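Long-range contacts in cytosine deaminase (Klebsiella pneumoniae, PDB 4R85), which probably deaminates cytosine and 5-methylcytosine by hydrolysis, releasing ammonia, at an iron(II) site in an amidohydrolase-fold barrel: residues A[109-113]-A[370-374]; A[207-213]-A[238-244]; A[225-229]-A[259-265]. All coordinates share one frame; numbering follows the deposited sequence.

Interaction 1 of 3, residues A[109-113]-A[370-374]; sequences FGVQH and ANLLI
NE2 of Gln-112, whose side-chain amide lies against Asn-371, is held by the carbonyl of Ile-394 and, weakly, by Ser-393 OG; OE1 is gripped by NH1 of Arg-395. Across the contact, OE1 of Gln-112 rests 3.6 Å from Asn-371 CB, and the two amide planes are turned 54° apart, touching without a direct bond. Asn-371 spends its own OD1 on the backbone N of His-396. Its ND2 reaches the other segment through a water, which accepts at 3.0 Å from Asn-371 ND2 and sits 2.7 Å from His-113 NE2, in the plane of that ring at its edge. At the other end, Leu-373 drops its CD1 to 3.4 Å from the carbonyl O of Gly-110; with CG anti to the carbonyl carbon (chi1 -48°), both its methyls lie against the bare glycine backbone. Gly-110, at positive phi, is the C-prime residue of the Schellman motif that ends helix 92-108. The contact joins the beginning of barrel strand 111-119 to strand 372-375, in the sheet that continues from the barrel through strand 47-57 into antiparallel strands 390-395 and 398-403; Pro-51 touches Gln-112 and Asn-371, and Phe-52 touches Leu-373.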
ATOM      1  N   PHE A 109      -8.165   3.484  14.457  1.00 18.67           N
ATOM      2  CA  PHE A 109      -7.797   4.225  13.263  1.00 15.57           C
ATOM      3  C   PHE A 109      -8.831   5.276  12.824  1.00 20.50           C
ATOM      4  O   PHE A 109      -8.860   5.682  11.661  1.00 19.80           O
ATOM      5  CB  PHE A 109      -7.438   3.267  12.123  1.00 15.31           C
ATOM      6  CG  PHE A 109      -6.097   2.624  12.294  1.00 17.69           C
ATOM      7  CD1 PHE A 109      -4.936   3.349  12.063  1.00 17.01           C
ATOM      8  CD2 PHE A 109      -5.995   1.295  12.703  1.00 19.76           C
ATOM      9  CE1 PHE A 109      -3.686   2.762  12.228  1.00 21.70           C
ATOM     10  CE2 PHE A 109      -4.758   0.698  12.861  1.00 20.11           C
ATOM     11  CZ  PHE A 109      -3.598   1.431  12.618  1.00 22.81           C
ATOM     12  N   GLY A 110      -9.667   5.717  13.764  1.00 18.47           N
ATOM     13  CA  GLY A 110     -10.553   6.848  13.529  1.00 19.76           C
ATOM     14  C   GLY A 110     -11.873   6.561  12.833  1.00 16.28           C
ATOM     15  O   GLY A 110     -12.575   7.486  12.421  1.00 18.39           O
ATOM     16  N   VAL A 111     -12.224   5.290  12.698  1.00 16.00           N
ATOM     17  CA  VAL A 111     -13.471   4.927  12.035  1.00 17.79           C
ATOM     18  C   VAL A 111     -14.638   4.957  13.011  1.00 18.93           C
ATOM     19  O   VAL A 111     -14.594   4.289  14.041  1.00 20.71           O
ATOM     20  CB  VAL A 111     -13.392   3.520  11.426  1.00 20.96           C
ATOM     21  CG1 VAL A 111     -14.746   3.133  10.862  1.00 16.41           C
ATOM     22  CG2 VAL A 111     -12.320   3.481  10.341  1.00 19.21           C
ATOM     23  N   GLN A 112     -15.683   5.723  12.688  1.00 18.02           N
ATOM     24  CA  GLN A 112     -16.868   5.775  13.546  1.00 21.26           C
ATOM     25  C   GLN A 112     -18.140   5.314  12.828  1.00 18.19           C
ATOM     26  O   GLN A 112     -19.213   5.244  13.426  1.00 19.35           O
ATOM     27  CB  GLN A 112     -17.072   7.183  14.101  1.00 15.37           C
ATOM     28  CG  GLN A 112     -16.007   7.643  15.100  1.00 20.18           C
ATOM     29  CD  GLN A 112     -16.408   8.929  15.805  1.00 24.19           C
ATOM     30  OE1 GLN A 112     -17.589   9.151  16.076  1.00 22.76           O
ATOM     31  NE2 GLN A 112     -15.429   9.792  16.084  1.00 20.33           N
ATOM     32  N   HIS A 113     -18.014   5.043  11.537  1.00 17.37           N
ATOM     33  CA  HIS A 113     -19.129   4.576  10.727  1.00 16.77           C
ATOM     34  C   HIS A 113     -18.719   3.324   9.965  1.00 12.98           C
ATOM     35  O   HIS A 113     -17.698   3.304   9.276  1.00 13.73           O
ATOM     36  CB  HIS A 113     -19.596   5.676   9.775  1.00 15.88           C
ATOM     37  CG  HIS A 113     -20.125   6.878  10.485  1.00 19.04           C
ATOM     38  ND1 HIS A 113     -21.394   6.925  11.020  1.00 21.28           N
ATOM     39  CD2 HIS A 113     -19.543   8.063  10.788  1.00 18.58           C
ATOM     40  CE1 HIS A 113     -21.581   8.096  11.603  1.00 23.01           C
ATOM     41  NE2 HIS A 113     -20.472   8.805  11.479  1.00 21.31           N
ATOM     42  N   ALA A 370     -21.143  16.096  17.104  1.00 22.09           N
ATOM     43  CA  ALA A 370     -19.734  16.342  17.379  1.00 24.15           C
ATOM     44  C   ALA A 370     -18.927  15.049  17.271  1.00 26.33           C
ATOM     45  O   ALA A 370     -18.439  14.519  18.273  1.00 25.58           O
ATOM     46  CB  ALA A 370     -19.564  16.976  18.755  1.00 25.25           C
ATOM     47  N   ASN A 371     -18.814  14.545  16.043  1.00 21.07           N
ATOM     48  CA  ASN A 371     -17.995  13.391  15.733  1.00 19.98           C
ATOM     49  C   ASN A 371     -16.896  13.852  14.797  1.00 21.17           C
ATOM     50  O   ASN A 371     -17.177  14.257  13.669  1.00 21.90           O
ATOM     51  CB  ASN A 371     -18.823  12.317  15.021  1.00 22.26           C
ATOM     52  CG  ASN A 371     -20.041  11.881  15.817  1.00 25.40           C
ATOM     53  OD1 ASN A 371     -20.104  12.060  17.032  1.00 25.37           O
ATOM     54  ND2 ASN A 371     -21.016  11.296  15.130  1.00 24.02           N
ATOM     55  N   LEU A 372     -15.650  13.795  15.256  1.00 18.97           N
ATOM     56  CA  LEU A 372     -14.536  14.279  14.454  1.00 19.30           C
ATOM     57  C   LEU A 372     -13.181  13.757  14.929  1.00 23.26           C
ATOM     58  O   LEU A 372     -13.047  13.248  16.051  1.00 25.78           O
ATOM     59  CB  LEU A 372     -14.525  15.814  14.427  1.00 20.75           C
ATOM     60  CG  LEU A 372     -14.135  16.544  15.717  1.00 25.64           C
ATOM     61  CD1 LEU A 372     -13.653  17.948  15.402  1.00 30.54           C
ATOM     62  CD2 LEU A 372     -15.293  16.605  16.698  1.00 31.05           C
ATOM     63  N   LEU A 373     -12.182  13.897  14.062  1.00 17.22           N
ATOM     64  CA  LEU A 373     -10.826  13.465  14.349  1.00 19.24           C
ATOM     65  C   LEU A 373      -9.858  14.617  14.189  1.00 23.28           C
ATOM     66  O   LEU A 373     -10.110  15.564  13.433  1.00 27.34           O
ATOM     67  CB  LEU A 373     -10.390  12.364  13.377  1.00 22.26           C
ATOM     68  CG  LEU A 373     -11.312  11.178  13.115  1.00 25.33           C
ATOM     69  CD1 LEU A 373     -10.686  10.271  12.069  1.00 18.95           C
ATOM     70  CD2 LEU A 373     -11.601  10.408  14.398  1.00 26.63           C
ATOM     71  N   ILE A 374      -8.747  14.535  14.900  1.00 18.00           N
ATOM     72  CA  ILE A 374      -7.606  15.385  14.606  1.00 24.89           C
ATOM     73  C   ILE A 374      -6.502  14.488  14.046  1.00 17.84           C
ATOM     74  O   ILE A 374      -6.057  13.559  14.716  1.00 25.33           O
ATOM     75  CB  ILE A 374      -7.118  16.136  15.851  1.00 24.24           C
ATOM     76  CG1 ILE A 374      -8.205  17.098  16.348  1.00 27.06           C
ATOM     77  CG2 ILE A 374      -5.824  16.890  15.544  1.00 28.36           C
ATOM     78  CD1 ILE A 374      -7.889  17.748  17.662  1.00 22.98           C
TER
HETATM   79  O   HOH W   1     -20.734  11.396  12.174  1.00 18.79           O

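Interaction 2 of 3, residues A[207-213]-A[238-244]; sequences DVHCDEI and TASHTCA. With FE2 (Fe (II) ion), chain H; 17E (5-methylcytosine), chain G.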
ATOM      1  N   ASP A 207     -27.024  -2.821  -0.919  1.00 10.44           N
ATOM      2  CA  ASP A 207     -25.589  -2.847  -1.209  1.00 10.08           C
ATOM      3  C   ASP A 207     -25.204  -4.235  -1.709  1.00 15.03           C
ATOM      4  O   ASP A 207     -25.160  -5.181  -0.930  1.00 14.19           O
ATOM      5  CB  ASP A 207     -24.773  -2.510   0.033  1.00 10.19           C
ATOM      6  CG  ASP A 207     -23.328  -2.175  -0.286  1.00 17.00           C
ATOM      7  OD1 ASP A 207     -22.760  -1.285   0.394  1.00 21.39           O
ATOM      8  OD2 ASP A 207     -22.754  -2.785  -1.211  1.00 19.76           O
ATOM      9  N   VAL A 208     -24.909  -4.336  -3.002  1.00 12.86           N
ATOM     10  CA  VAL A 208     -24.777  -5.621  -3.676  1.00 14.63           C
ATOM     11  C   VAL A 208     -23.334  -5.895  -4.099  1.00 14.32           C
ATOM     12  O   VAL A 208     -22.666  -5.013  -4.648  1.00 16.21           O
ATOM     13  CB  VAL A 208     -25.687  -5.652  -4.930  1.00 15.82           C
ATOM     14  CG1 VAL A 208     -25.397  -6.872  -5.788  1.00 15.07           C
ATOM     15  CG2 VAL A 208     -27.159  -5.615  -4.524  1.00 14.25           C
ATOM     16  N   HIS A 209     -22.866  -7.118  -3.840  1.00 10.71           N
ATOM     17  CA  HIS A 209     -21.603  -7.618  -4.400  1.00 13.73           C
ATOM     18  C   HIS A 209     -21.864  -7.872  -5.870  1.00 13.79           C
ATOM     19  O   HIS A 209     -22.454  -8.875  -6.246  1.00 15.31           O
ATOM     20  CB  HIS A 209     -21.181  -8.921  -3.717  1.00 10.29           C
ATOM     21  CG  HIS A 209     -20.490  -8.711  -2.408  1.00 11.04           C
ATOM     22  ND1 HIS A 209     -21.122  -8.162  -1.314  1.00 13.64           N
ATOM     23  CD2 HIS A 209     -19.218  -8.965  -2.023  1.00 10.54           C
ATOM     24  CE1 HIS A 209     -20.269  -8.086  -0.307  1.00 12.16           C
ATOM     25  NE2 HIS A 209     -19.108  -8.570  -0.713  1.00 13.73           N
ATOM     26  N   CYS A 210     -21.450  -6.950  -6.714  1.00 11.35           N
ATOM     27  CA  CYS A 210     -22.089  -6.899  -8.012  1.00 12.89           C
ATOM     28  C   CYS A 210     -21.452  -7.758  -9.109  1.00 20.67           C
ATOM     29  O   CYS A 210     -22.077  -8.673  -9.631  1.00 36.13           O
ATOM     30  CB  CYS A 210     -22.269  -5.448  -8.448  1.00 20.28           C
ATOM     31  SG  CYS A 210     -23.439  -5.365  -9.754  1.00 21.94           S
ATOM     32  N   ASP A 211     -20.223  -7.462  -9.473  1.00 24.92           N
ATOM     33  CA  ASP A 211     -19.563  -8.248 -10.507  1.00 19.54           C
ATOM     34  C   ASP A 211     -18.118  -8.487 -10.076  1.00 13.66           C
ATOM     35  O   ASP A 211     -17.177  -7.978 -10.695  1.00 13.54           O
ATOM     36  CB  ASP A 211     -19.626  -7.511 -11.860  1.00 14.27           C
ATOM     37  CG  ASP A 211     -21.049  -7.452 -12.444  1.00 20.05           C
ATOM     38  OD1 ASP A 211     -21.623  -6.342 -12.533  1.00 17.05           O
ATOM     39  OD2 ASP A 211     -21.592  -8.518 -12.831  1.00 14.46           O
ATOM     40  N   GLU A 212     -17.944  -9.251  -8.998  1.00 13.20           N
ATOM     41  CA  GLU A 212     -16.623  -9.428  -8.399  1.00 12.29           C
ATOM     42  C   GLU A 212     -15.901 -10.567  -9.098  1.00 13.61           C
ATOM     43  O   GLU A 212     -15.639 -11.621  -8.514  1.00 18.19           O
ATOM     44  CB  GLU A 212     -16.721  -9.670  -6.883  1.00 17.83           C
ATOM     45  CG  GLU A 212     -15.352  -9.547  -6.176  1.00 13.74           C
ATOM     46  CD  GLU A 212     -15.384  -9.814  -4.676  1.00 17.77           C
ATOM     47  OE1 GLU A 212     -14.333  -9.603  -4.026  1.00 16.94           O
ATOM     48  OE2 GLU A 212     -16.434 -10.235  -4.142  1.00 17.58           O
ATOM     49  N   ILE A 213     -15.605 -10.362 -10.373  1.00 12.07           N
ATOM     50  CA  ILE A 213     -15.054 -11.420 -11.209  1.00 12.62           C
ATOM     51  C   ILE A 213     -14.433 -10.734 -12.413  1.00 16.96           C
ATOM     52  O   ILE A 213     -14.816  -9.612 -12.737  1.00 11.92           O
ATOM     53  CB  ILE A 213     -16.162 -12.425 -11.624  1.00 13.58           C
ATOM     54  CG1 ILE A 213     -15.574 -13.671 -12.293  1.00 16.67           C
ATOM     55  CG2 ILE A 213     -17.206 -11.758 -12.508  1.00 16.63           C
ATOM     56  CD1 ILE A 213     -16.624 -14.764 -12.545  1.00 17.28           C
ATOM     57  N   THR A 238     -26.090   0.900  -3.485  1.00 12.60           N
ATOM     58  CA  THR A 238     -24.654   0.851  -3.725  1.00 11.07           C
ATOM     59  C   THR A 238     -24.291  -0.423  -4.474  1.00 12.06           C
ATOM     60  O   THR A 238     -24.841  -1.497  -4.197  1.00 12.40           O
ATOM     61  CB  THR A 238     -23.847   0.930  -2.407  1.00 14.66           C
ATOM     62  OG1 THR A 238     -24.114   2.179  -1.752  1.00 16.53           O
ATOM     63  CG2 THR A 238     -22.346   0.830  -2.683  1.00 16.56           C
ATOM     64  N   ALA A 239     -23.379  -0.294  -5.438  1.00 14.73           N
ATOM     65  CA  ALA A 239     -22.767  -1.448  -6.084  1.00 12.81           C
ATOM     66  C   ALA A 239     -21.344  -1.598  -5.557  1.00 13.33           C
ATOM     67  O   ALA A 239     -20.510  -0.699  -5.726  1.00 10.67           O
ATOM     68  CB  ALA A 239     -22.761  -1.263  -7.609  1.00 12.29           C
ATOM     69  N   SER A 240     -21.060  -2.729  -4.915  1.00 14.71           N
ATOM     70  CA  SER A 240     -19.727  -2.989  -4.393  1.00 12.00           C
ATOM     71  C   SER A 240     -19.005  -3.949  -5.326  1.00 14.27           C
ATOM     72  O   SER A 240     -19.646  -4.763  -5.980  1.00 15.75           O
ATOM     73  CB  SER A 240     -19.811  -3.599  -2.990  1.00 12.91           C
ATOM     74  OG  SER A 240     -20.263  -2.653  -2.025  1.00 14.70           O
ATOM     75  N   HIS A 241     -17.681  -3.834  -5.411  1.00 16.30           N
ATOM     76  CA  HIS A 241     -16.868  -4.812  -6.157  1.00 21.35           C
ATOM     77  C   HIS A 241     -17.307  -4.965  -7.598  1.00 26.27           C
ATOM     78  O   HIS A 241     -17.585  -6.081  -8.046  1.00 26.11           O
ATOM     79  CB  HIS A 241     -17.003  -6.225  -5.592  1.00 18.09           C
ATOM     80  CG  HIS A 241     -16.526  -6.399  -4.190  1.00 18.10           C
ATOM     81  ND1 HIS A 241     -15.198  -6.303  -3.835  1.00 20.90           N
ATOM     82  CD2 HIS A 241     -17.194  -6.743  -3.066  1.00 18.55           C
ATOM     83  CE1 HIS A 241     -15.070  -6.557  -2.543  1.00 14.02           C
ATOM     84  NE2 HIS A 241     -16.268  -6.821  -2.053  1.00 15.79           N
ATOM     85  N   THR A 242     -17.384  -3.874  -8.330  1.00 13.26           N
ATOM     86  CA  THR A 242     -17.699  -3.970  -9.744  1.00  9.18           C
ATOM     87  C   THR A 242     -16.418  -4.256 -10.517  1.00 11.60           C
ATOM     88  O   THR A 242     -16.104  -3.561 -11.472  1.00 11.15           O
ATOM     89  CB  THR A 242     -18.381  -2.671 -10.230  1.00 12.48           C
ATOM     90  OG1 THR A 242     -17.598  -1.530  -9.843  1.00 12.27           O
ATOM     91  CG2 THR A 242     -19.756  -2.554  -9.578  1.00 12.51           C
ATOM     92  N   CYS A 243     -15.680  -5.295 -10.094  1.00  9.71           N
ATOM     93  CA  CYS A 243     -14.375  -5.612 -10.677  1.00 11.50           C
ATOM     94  C   CYS A 243     -14.430  -5.851 -12.188  1.00 15.15           C
ATOM     95  O   CYS A 243     -13.513  -5.468 -12.923  1.00 13.05           O
ATOM     96  CB  CYS A 243     -13.768  -6.835  -9.989  1.00 10.86           C
ATOM     97  SG  CYS A 243     -13.598  -6.620  -8.199  1.00 16.73           S
ATOM     98  N   ALA A 244     -15.495  -6.502 -12.645  1.00  9.98           N
ATOM     99  CA  ALA A 244     -15.654  -6.761 -14.079  1.00 11.44           C
ATOM    100  C   ALA A 244     -15.611  -5.477 -14.921  1.00 12.74           C
ATOM    101  O   ALA A 244     -15.197  -5.508 -16.080  1.00  9.12           O
ATOM    102  CB  ALA A 244     -16.950  -7.531 -14.340  1.00 12.38           C
TER
HETATM  103 FE   FE2 H 502     -17.082  -7.733   0.135  1.00 19.40          FE
HETATM  104  N1  17E G 501     -17.306 -12.854  -0.003  1.00 12.92           N
HETATM  105  C2  17E G 501     -17.328 -12.383  -1.250  1.00 13.67           C
HETATM  106  O2  17E G 501     -18.234 -12.892  -2.146  1.00 13.81           O
HETATM  107  N3  17E G 501     -16.492 -11.420  -1.650  1.00 15.01           N
HETATM  108  C4  17E G 501     -15.592 -10.903  -0.797  1.00 19.47           C
HETATM  109  N4  17E G 501     -14.703  -9.876  -1.237  1.00 20.70           N
HETATM  110  C5  17E G 501     -15.532 -11.364   0.520  1.00 13.49           C
HETATM  111  C6  17E G 501     -16.426 -12.363   0.894  1.00 14.79           C
HETATM  112  CM5 17E G 501     -14.540 -10.797   1.484  1.00 14.00           C
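Glu-212 runs alongside His-241, and each step outward meets part of that residue or the bound 5-methylcytosine. Its CB packs 3.7 Å from CB of His-241; CG lies over the same CB and the start of the imidazole, and the sulfur of Cys-243 lies against CG of Glu-212 as well. CG is anti to the backbone N (chi1 -167°) and the chain stays extended, which carries the carboxylate level with the ring: the two planes are 10° apart and stacked, OE1 above one face, displaced from the ring centre to its ND1 side. The tip belongs to the ligand. OE1 accepts a hydrogen bond of 2.8 Å from ligand N4, and OE2 lies 2.8 Å from ligand N3. Behind this, strands 207-209 and 238-240 run parallel, joined by Val-208 N to Thr-238 O, Ser-240 N to Val-208 O and Cys-210 N to Ser-240 O. Just past their C-terminal ends, as in other TIM barrels, comes the active site; there the Ala-244 N to Asp-211 O bond, 3.0 Å, ties the loop after strand 207-209 to the 3-10 turn that follows strand 238-240. His-209 NE2 (2.4 Å) and His-241 NE2 (2.5 Å) bind the iron, whose shell His-56, His-58 and Asp-308 complete. Ser-240 OG donates to the syn lone pair of Asp-207 OD2 at 2.6 Å and also bonds ND1 of His-56, a second-shell link to the metal; Asp-207 OD1 is held by a salt bridge to Arg-115. The iron lies 3.6 Å from ligand C4, the carbon that loses its amino group. This is consistent with attack at C4 by a metal-activated water or hydroxide, as in related amidohydrolases, and with a part for Glu-212 in handling protons on the pyrimidine edge.

Interaction 3 of 3, residues A[225-229]-A[259-265]; sequences AEEAR and LLKASGI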
ATOM      1  N   ALA A 225     -28.498  -1.048 -11.727  1.00 10.69           N
ATOM      2  CA  ALA A 225     -28.618   0.398 -11.941  1.00 11.54           C
ATOM      3  C   ALA A 225     -29.962   0.728 -12.582  1.00 12.81           C
ATOM      4  O   ALA A 225     -30.605   1.721 -12.220  1.00 16.71           O
ATOM      5  CB  ALA A 225     -27.456   0.919 -12.800  1.00 10.04           C
ATOM      6  N   GLU A 226     -30.405  -0.104 -13.523  1.00 11.60           N
ATOM      7  CA  GLU A 226     -31.705   0.160 -14.143  1.00 20.47           C
ATOM      8  C   GLU A 226     -32.871   0.009 -13.157  1.00 17.17           C
ATOM      9  O   GLU A 226     -33.797   0.815 -13.164  1.00 16.98           O
ATOM     10  CB  GLU A 226     -31.913  -0.676 -15.415  1.00 16.70           C
ATOM     11  CG  GLU A 226     -33.309  -0.552 -16.068  1.00 15.24           C
ATOM     12  CD  GLU A 226     -33.644   0.841 -16.631  1.00 21.34           C
ATOM     13  OE1 GLU A 226     -32.829   1.781 -16.523  1.00 24.73           O
ATOM     14  OE2 GLU A 226     -34.747   0.989 -17.197  1.00 22.44           O
ATOM     15  N   GLU A 227     -32.831  -1.015 -12.305  1.00 15.65           N
ATOM     16  CA  GLU A 227     -33.877  -1.154 -11.300  1.00 11.68           C
ATOM     17  C   GLU A 227     -33.879   0.044 -10.361  1.00 15.08           C
ATOM     18  O   GLU A 227     -34.935   0.562 -10.003  1.00 14.93           O
ATOM     19  CB  GLU A 227     -33.694  -2.457 -10.511  1.00 17.35           C
ATOM     20  CG  GLU A 227     -34.037  -3.688 -11.352  1.00 15.68           C
ATOM     21  CD  GLU A 227     -35.410  -3.549 -12.010  1.00 20.53           C
ATOM     22  OE1 GLU A 227     -35.504  -3.702 -13.253  1.00 22.62           O
ATOM     23  OE2 GLU A 227     -36.396  -3.273 -11.284  1.00 19.35           O
ATOM     24  N   ALA A 228     -32.692   0.477  -9.950  1.00 13.87           N
ATOM     25  CA  ALA A 228     -32.596   1.624  -9.065  1.00 13.74           C
ATOM     26  C   ALA A 228     -33.183   2.874  -9.730  1.00 14.92           C
ATOM     27  O   ALA A 228     -33.884   3.658  -9.081  1.00 15.97           O
ATOM     28  CB  ALA A 228     -31.155   1.857  -8.675  1.00 17.38           C
ATOM     29  N   ARG A 229     -32.900   3.052 -11.021  1.00 12.60           N
ATOM     30  CA  ARG A 229     -33.360   4.244 -11.755  1.00 16.73           C
ATOM     31  C   ARG A 229     -34.884   4.246 -11.885  1.00 17.12           C
ATOM     32  O   ARG A 229     -35.546   5.234 -11.570  1.00 17.49           O
ATOM     33  CB  ARG A 229     -32.719   4.314 -13.153  1.00 16.00           C
ATOM     34  CG  ARG A 229     -33.052   5.615 -13.919  1.00 17.97           C
ATOM     35  CD  ARG A 229     -32.761   5.505 -15.422  1.00 17.64           C
ATOM     36  NE  ARG A 229     -33.630   4.517 -16.058  1.00 19.84           N
ATOM     37  CZ  ARG A 229     -34.854   4.773 -16.514  1.00 25.39           C
ATOM     38  NH1 ARG A 229     -35.356   5.998 -16.418  1.00 24.95           N
ATOM     39  NH2 ARG A 229     -35.575   3.803 -17.070  1.00 24.02           N
ATOM     40  N   LEU A 259     -26.270   5.333 -18.073  1.00 18.06           N
ATOM     41  CA  LEU A 259     -27.207   4.748 -17.119  1.00 11.12           C
ATOM     42  C   LEU A 259     -26.684   4.929 -15.696  1.00 13.61           C
ATOM     43  O   LEU A 259     -27.445   5.251 -14.783  1.00 14.91           O
ATOM     44  CB  LEU A 259     -27.373   3.246 -17.392  1.00 11.76           C
ATOM     45  CG  LEU A 259     -28.122   2.450 -16.316  1.00 10.74           C
ATOM     46  CD1 LEU A 259     -29.504   3.052 -16.045  1.00 11.15           C
ATOM     47  CD2 LEU A 259     -28.241   0.977 -16.729  1.00 10.57           C
ATOM     48  N   LEU A 260     -25.384   4.711 -15.504  1.00 10.56           N
ATOM     49  CA  LEU A 260     -24.823   4.767 -14.158  1.00 13.64           C
ATOM     50  C   LEU A 260     -25.040   6.153 -13.565  1.00 17.32           C
ATOM     51  O   LEU A 260     -25.457   6.279 -12.414  1.00 14.92           O
ATOM     52  CB  LEU A 260     -23.339   4.395 -14.148  1.00 11.92           C
ATOM     53  CG  LEU A 260     -22.977   2.962 -14.546  1.00 14.75           C
ATOM     54  CD1 LEU A 260     -21.491   2.695 -14.297  1.00 15.35           C
ATOM     55  CD2 LEU A 260     -23.832   1.937 -13.773  1.00 15.00           C
ATOM     56  N   LYS A 261     -24.781   7.184 -14.372  1.00 15.42           N
ATOM     57  CA  LYS A 261     -25.023   8.564 -13.963  1.00 16.73           C
ATOM     58  C   LYS A 261     -26.500   8.834 -13.674  1.00 19.34           C
ATOM     59  O   LYS A 261     -26.839   9.422 -12.646  1.00 20.63           O
ATOM     60  CB  LYS A 261     -24.534   9.536 -15.039  1.00 18.64           C
ATOM     61  CG  LYS A 261     -24.683  10.999 -14.645  1.00 29.56           C
ATOM     62  CD  LYS A 261     -23.933  11.273 -13.349  1.00 41.83           C
ATOM     63  CE  LYS A 261     -23.902  12.755 -13.008  1.00 50.04           C
ATOM     64  NZ  LYS A 261     -23.384  12.961 -11.628  1.00 53.52           N
ATOM     65  N   ALA A 262     -27.371   8.415 -14.589  1.00 16.39           N
ATOM     66  CA  ALA A 262     -28.802   8.666 -14.453  1.00 16.33           C
ATOM     67  C   ALA A 262     -29.389   7.934 -13.241  1.00 17.40           C
ATOM     68  O   ALA A 262     -30.327   8.422 -12.610  1.00 15.34           O
ATOM     69  CB  ALA A 262     -29.533   8.258 -15.721  1.00 17.41           C
ATOM     70  N   SER A 263     -28.824   6.775 -12.906  1.00 14.65           N
ATOM     71  CA  SER A 263     -29.380   5.947 -11.831  1.00 15.34           C
ATOM     72  C   SER A 263     -29.139   6.552 -10.448  1.00 15.80           C
ATOM     73  O   SER A 263     -29.936   6.364  -9.523  1.00 15.84           O
ATOM     74  CB  SER A 263     -28.786   4.541 -11.877  1.00 14.97           C
ATOM     75  OG  SER A 263     -27.452   4.549 -11.387  1.00 14.13           O
ATOM     76  N   GLY A 264     -28.027   7.262 -10.310  1.00 14.34           N
ATOM     77  CA  GLY A 264     -27.684   7.911  -9.057  1.00 16.27           C
ATOM     78  C   GLY A 264     -27.106   6.976  -8.007  1.00 16.53           C
ATOM     79  O   GLY A 264     -26.922   7.394  -6.865  1.00 15.11           O
ATOM     80  N   ILE A 265     -26.798   5.732  -8.379  1.00 12.04           N
ATOM     81  CA  ILE A 265     -26.254   4.779  -7.401  1.00 16.28           C
ATOM     82  C   ILE A 265     -24.808   5.079  -7.003  1.00 16.15           C
ATOM     83  O   ILE A 265     -24.100   5.814  -7.701  1.00 15.41           O
ATOM     84  CB  ILE A 265     -26.361   3.304  -7.867  1.00 10.80           C
ATOM     85  CG1 ILE A 265     -25.357   2.989  -8.983  1.00 11.07           C
ATOM     86  CG2 ILE A 265     -27.793   2.966  -8.267  1.00 13.76           C
ATOM     87  CD1 ILE A 265     -25.308   1.503  -9.359  1.00 15.28           C
TER
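Two neighbouring outer helices of the beta/alpha barrel, 220-231 and 250-263, meet here through alanines and a serine flanked by leucine and isoleucine; the axes of the segments 225-229 and 259-263 pass 8.8 Å apart, 33° from parallel. Ala-225 is the middle of the contact: its CB lies 3.9 Å from CG of Leu-259, with CD2 of Leu-260 and CD1 of Ile-265 also against it. Side chain meets backbone where Ser-263 CB sits 3.4 Å from the carbonyl O of Ala-225. The backbones come closest at Arg-229 CA and Ser-263 CA, 4.3 Å apart, consistent with the small size of Ala-225 and Ser-263. Ser-263 OG stands between its backbone N and carbonyl carbon (chi1 75°), turned back to its own helix. OG of Ser-263 donates to Leu-260 O at 2.8 Å and accepts from the N of Ile-265, forming an ST turn as the chain leaves the helix through Gly-264 at positive phi. That turn brings Ile-265 against helix 220-231 on its side facing strand 237-240, its CG2 3.6 Å from Ala-228 CB. Ile-265 also touches Val-237 and Ala-239 of that strand, so the layer reaches the barrel wall. Toward the outer edge, Arg-229 bends at chi3 and grips Glu-226 side-on, NE to OE1 and NH2 to OE2, each 2.9 Å. Leu-259 crosses this pair at about a right angle, its CD1 3.6 Å from Glu-226 OE1 and at the guanidinium edge, while the aliphatic part of Arg-229 covers Ala-262 and Ser-263. The salt bridge and the serine bonds lie within single segments, and the surfaces that meet are largely apolar; the bridge probably lets its two charges offset each other beside the apolar seam.

How the interactions relate
Interactions 2 and 3 build on the same beta-alpha-beta unit: interaction 2 joins its two strands, interaction 3 packs its helix against the next one. They touch where CB of Ala-239 meets CD1 of Ile-265, 4.1 Å apart, linking barrel wall to outer layer. Interaction 1 lies on the opposite side of the chain's centre from the other two, its centre 27 Å from that of interaction 2, though both reach the same extended sheet. Chemistry follows position. The buried strand ends of interaction 2 carry metal, ligand and backbone bonds; the buried interaction 1 combines leucine-on-glycine packing with a bridging water and partners from adjoining strands; the partly exposed interaction 3 is apolar inside with a salt bridge at its outer edge.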